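Local coordinates for protein probable porin (Pseudomonas aeruginosa, PDB 4FSO) that probably forms a channel in the outer membrane for the passage of small solutes, as a beta-barrel porin of the OprD family, at residues Asn339-Arg344 / Gly348-Glu353. Numbering follows the deposited sequence.
Sequences NGDHIR and GDEGKE. With C8E ((hydroxyethyloxy)tri(ethyloxy)octane), chain G.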
ATOM      1  N   ASN A 339       9.812  -2.104 -16.989  1.00 35.93           N
ATOM      2  CA  ASN A 339       9.928  -3.170 -17.976  1.00 21.81           C
ATOM      3  C   ASN A 339      10.108  -4.499 -17.267  1.00 24.67           C
ATOM      4  O   ASN A 339      11.015  -4.618 -16.448  1.00 28.12           O
ATOM      5  CB  ASN A 339      11.143  -2.928 -18.854  1.00 27.33           C
ATOM      6  CG  ASN A 339      11.184  -3.852 -20.043  1.00 38.02           C
ATOM      7  OD1 ASN A 339      10.144  -4.258 -20.551  1.00 42.25           O
ATOM      8  ND2 ASN A 339      12.386  -4.197 -20.491  1.00 42.97           N
ATOM      9  N   GLY A 340       9.259  -5.484 -17.574  1.00 14.87           N
ATOM     10  CA  GLY A 340       9.381  -6.818 -17.014  1.00 11.13           C
ATOM     11  C   GLY A 340       9.484  -7.971 -18.001  1.00 28.83           C
ATOM     12  O   GLY A 340       8.821  -8.013 -19.043  1.00 41.34           O
ATOM     13  N   ASP A 341      10.330  -8.936 -17.673  1.00 31.13           N
ATOM     14  CA  ASP A 341      10.341 -10.189 -18.425  1.00 35.05           C
ATOM     15  C   ASP A 341      10.593 -11.376 -17.517  1.00 32.69           C
ATOM     16  O   ASP A 341      10.396 -11.278 -16.286  1.00 33.65           O
ATOM     17  CB  ASP A 341      11.332 -10.171 -19.594  1.00 40.18           C
ATOM     18  CG  ASP A 341      12.720  -9.682 -19.200  1.00 40.71           C
ATOM     19  OD1 ASP A 341      13.247 -10.095 -18.138  1.00 42.29           O
ATOM     20  OD2 ASP A 341      13.288  -8.882 -19.980  1.00 38.15           O
ATOM     21  N   HIS A 342      11.009 -12.490 -18.131  1.00 23.16           N
ATOM     22  CA  HIS A 342      11.298 -13.735 -17.402  1.00 35.59           C
ATOM     23  C   HIS A 342      10.098 -14.332 -16.676  1.00 40.13           C
ATOM     24  O   HIS A 342      10.272 -15.075 -15.710  1.00 45.16           O
ATOM     25  CB  HIS A 342      12.428 -13.543 -16.382  1.00 37.31           C
ATOM     26  CG  HIS A 342      13.788 -13.750 -16.952  1.00 39.42           C
ATOM     27  ND1 HIS A 342      14.383 -12.835 -17.801  1.00 45.44           N
ATOM     28  CD2 HIS A 342      14.657 -14.775 -16.826  1.00 42.22           C
ATOM     29  CE1 HIS A 342      15.570 -13.285 -18.159  1.00 46.70           C
ATOM     30  NE2 HIS A 342      15.764 -14.460 -17.581  1.00 57.44           N
ATOM     31  N   ILE A 343       8.887 -14.027 -17.131  1.00 36.44           N
ATOM     32  CA  ILE A 343       7.729 -14.549 -16.440  1.00 36.12           C
ATOM     33  C   ILE A 343       7.521 -15.990 -16.864  1.00 38.68           C
ATOM     34  O   ILE A 343       7.549 -16.308 -18.049  1.00 44.30           O
ATOM     35  CB  ILE A 343       6.478 -13.718 -16.703  1.00 37.67           C
ATOM     36  CG1 ILE A 343       6.723 -12.260 -16.297  1.00 30.48           C
ATOM     37  CG2 ILE A 343       5.308 -14.295 -15.941  1.00 22.48           C
ATOM     38  CD1 ILE A 343       5.631 -11.321 -16.757  1.00 25.53           C
ATOM     39  N   ARG A 344       7.364 -16.876 -15.891  1.00 41.66           N
ATOM     40  CA  ARG A 344       7.114 -18.262 -16.227  1.00 35.87           C
ATOM     41  C   ARG A 344       5.622 -18.467 -16.323  1.00 37.91           C
ATOM     42  O   ARG A 344       4.929 -18.597 -15.310  1.00 33.53           O
ATOM     43  CB  ARG A 344       7.721 -19.223 -15.210  1.00 32.20           C
ATOM     44  CG  ARG A 344       7.821 -20.655 -15.751  1.00 37.34           C
ATOM     45  CD  ARG A 344       8.083 -21.672 -14.650  1.00 48.02           C
ATOM     46  NE  ARG A 344       7.083 -21.585 -13.587  1.00 71.28           N
ATOM     47  CZ  ARG A 344       7.370 -21.364 -12.307  1.00 83.65           C
ATOM     48  NH1 ARG A 344       8.634 -21.229 -11.922  1.00 87.92           N
ATOM     49  NH2 ARG A 344       6.397 -21.287 -11.407  1.00 85.06           N
ATOM     50  N   GLY A 348       4.517 -22.538 -20.256  1.00 60.05           N
ATOM     51  CA  GLY A 348       5.858 -23.056 -20.434  1.00 62.08           C
ATOM     52  C   GLY A 348       6.729 -22.006 -21.112  1.00 58.82           C
ATOM     53  O   GLY A 348       7.961 -22.084 -21.088  1.00 60.93           O
ATOM     54  N   ASP A 349       6.080 -21.014 -21.713  1.00 43.62           N
ATOM     55  CA  ASP A 349       6.792 -19.908 -22.333  1.00 37.39           C
ATOM     56  C   ASP A 349       7.162 -18.782 -21.384  1.00 28.65           C
ATOM     57  O   ASP A 349       6.738 -18.737 -20.226  1.00 35.92           O
ATOM     58  CB  ASP A 349       5.972 -19.292 -23.465  1.00 49.06           C
ATOM     59  CG  ASP A 349       5.757 -20.238 -24.617  1.00 59.11           C
ATOM     60  OD1 ASP A 349       6.388 -21.334 -24.662  1.00 61.91           O
ATOM     61  OD2 ASP A 349       4.946 -19.856 -25.484  1.00 51.85           O
ATOM     62  N   GLU A 350       7.935 -17.846 -21.918  1.00 23.37           N
ATOM     63  CA  GLU A 350       8.280 -16.629 -21.202  1.00 28.12           C
ATOM     64  C   GLU A 350       7.265 -15.498 -21.463  1.00 36.69           C
ATOM     65  O   GLU A 350       6.808 -15.309 -22.590  1.00 30.87           O
ATOM     66  CB  GLU A 350       9.677 -16.161 -21.600  1.00 23.70           C
ATOM     67  CG  GLU A 350      10.074 -14.933 -20.839  1.00 40.32           C
ATOM     68  CD  GLU A 350      11.284 -14.272 -21.385  1.00 39.78           C
ATOM     69  OE1 GLU A 350      11.769 -14.694 -22.457  1.00 41.93           O
ATOM     70  OE2 GLU A 350      11.746 -13.330 -20.720  1.00 36.61           O
ATOM     71  N   GLY A 351       6.909 -14.767 -20.413  1.00 37.10           N
ATOM     72  CA  GLY A 351       6.053 -13.608 -20.539  1.00 20.63           C
ATOM     73  C   GLY A 351       6.821 -12.307 -20.376  1.00 29.87           C
ATOM     74  O   GLY A 351       7.788 -12.224 -19.604  1.00 29.00           O
ATOM     75  N   LYS A 352       6.373 -11.293 -21.115  1.00 27.01           N
ATOM     76  CA  LYS A 352       6.904  -9.940 -21.028  1.00 20.34           C
ATOM     77  C   LYS A 352       5.765  -8.923 -20.947  1.00 25.18           C
ATOM     78  O   LYS A 352       4.736  -9.040 -21.626  1.00 25.58           O
ATOM     79  CB  LYS A 352       7.759  -9.644 -22.249  1.00 18.28           C
ATOM     80  CG  LYS A 352       9.037 -10.400 -22.301  1.00 28.68           C
ATOM     81  CD  LYS A 352       9.456 -10.607 -23.734  1.00 32.23           C
ATOM     82  CE  LYS A 352      10.648 -11.538 -23.852  1.00 40.47           C
ATOM     83  NZ  LYS A 352      11.853 -10.828 -24.360  1.00 41.57           N
ATOM     84  N   GLU A 353       5.966  -7.907 -20.128  1.00 19.83           N
ATOM     85  CA  GLU A 353       4.936  -6.899 -19.928  1.00 22.87           C
ATOM     86  C   GLU A 353       5.659  -5.647 -19.564  1.00 22.22           C
ATOM     87  O   GLU A 353       6.760  -5.704 -19.026  1.00 19.76           O
ATOM     88  CB  GLU A 353       3.950  -7.289 -18.801  1.00 20.09           C
ATOM     89  CG  GLU A 353       4.605  -7.542 -17.437  1.00 28.95           C
ATOM     90  CD  GLU A 353       3.630  -8.073 -16.360  1.00 35.53           C
ATOM     91  OE1 GLU A 353       2.456  -8.337 -16.683  1.00 33.54           O
ATOM     92  OE2 GLU A 353       4.034  -8.218 -15.178  1.00 24.72           O
TER
HETATM   93  C1  C8E G 505      22.887   0.696 -15.367  1.00 48.10           C
HETATM   94  C2  C8E G 505      22.173  -0.652 -15.290  1.00 53.67           C
HETATM   95  C3  C8E G 505      20.675  -0.566 -15.601  1.00 50.94           C
HETATM   96  C4  C8E G 505      20.120  -1.914 -16.067  1.00 54.27           C
HETATM   97  C5  C8E G 505      18.797  -2.322 -15.413  1.00 52.95           C
HETATM   98  C6  C8E G 505      18.978  -3.321 -14.273  1.00 51.53           C
HETATM   99  C7  C8E G 505      17.804  -4.285 -14.179  1.00 43.88           C
HETATM  100  C8  C8E G 505      18.255  -5.686 -14.587  1.00 32.77           C
HETATM  101  O9  C8E G 505      17.158  -6.573 -14.557  1.00 37.38           O
HETATM  102  C10 C8E G 505      16.085  -6.120 -15.353  1.00 39.09           C
HETATM  103  C11 C8E G 505      15.380  -7.316 -15.977  1.00 43.02           C
HETATM  104  O12 C8E G 505      14.569  -6.871 -17.038  1.00 56.74           O
HETATM  105  C13 C8E G 505      15.107  -7.221 -18.303  1.00 56.76           C
HETATM  106  C14 C8E G 505      14.707  -6.204 -19.372  1.00 34.19           C
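Ile343 lies against the backbone of Gly351, and its CD1 meets the side chain of Glu353. CG1 stands beside the backbone N (chi1 -57°), which lays it 3.5 Å from Gly351 O. CD1 then ends 3.8 Å from Glu353 OE2, and the two side chains cross at about a right angle. The methyl makes a van der Waals contact with the carboxylate, with no hydrogen bond between them. The polar end of Glu353 is held elsewhere: OE1 bonds to Tyr381 OH, and OE2 has weak bonds from Asn305 and Asn309.

The backbones pair antiparallel. Gly340 and Glu353 form one hydrogen-bonded pair, with Gly340 N 2.9 Å from Glu353 O and the return bond from Glu353 N to Gly340 O. Ile343 and Gly351 form the next, with Gly351 N 2.9 Å from Ile343 O. Two residues, Asp341 and His342, sit between these pairs on one strand, but only Lys352 on the other. The extra residue makes a beta bulge, where His342 has a positive phi of 62°.

At the bulge a side chain takes up the backbone N-H. Glu350 extends with CG anti to its backbone N (chi1 -178°), and OE2 accepts from His342 N at 2.8 Å through its anti lone pair. The His342 ring turns to its neighbour: ND1 donates to Asp341 OD1 at 3.0 Å, reaching that oxygen from above the carboxylate plane. The aliphatic CG of Lys352 meets Asp341 CB at 3.6 Å. A detergent molecule lies by Asp341 and Asn339, consistent with an outward-facing side here. On the other face, Ile343 packs on loop residue Asn309 and Glu353 on Phe307. This is a bulged beta hairpin near the rim of an OprD-type porin barrel.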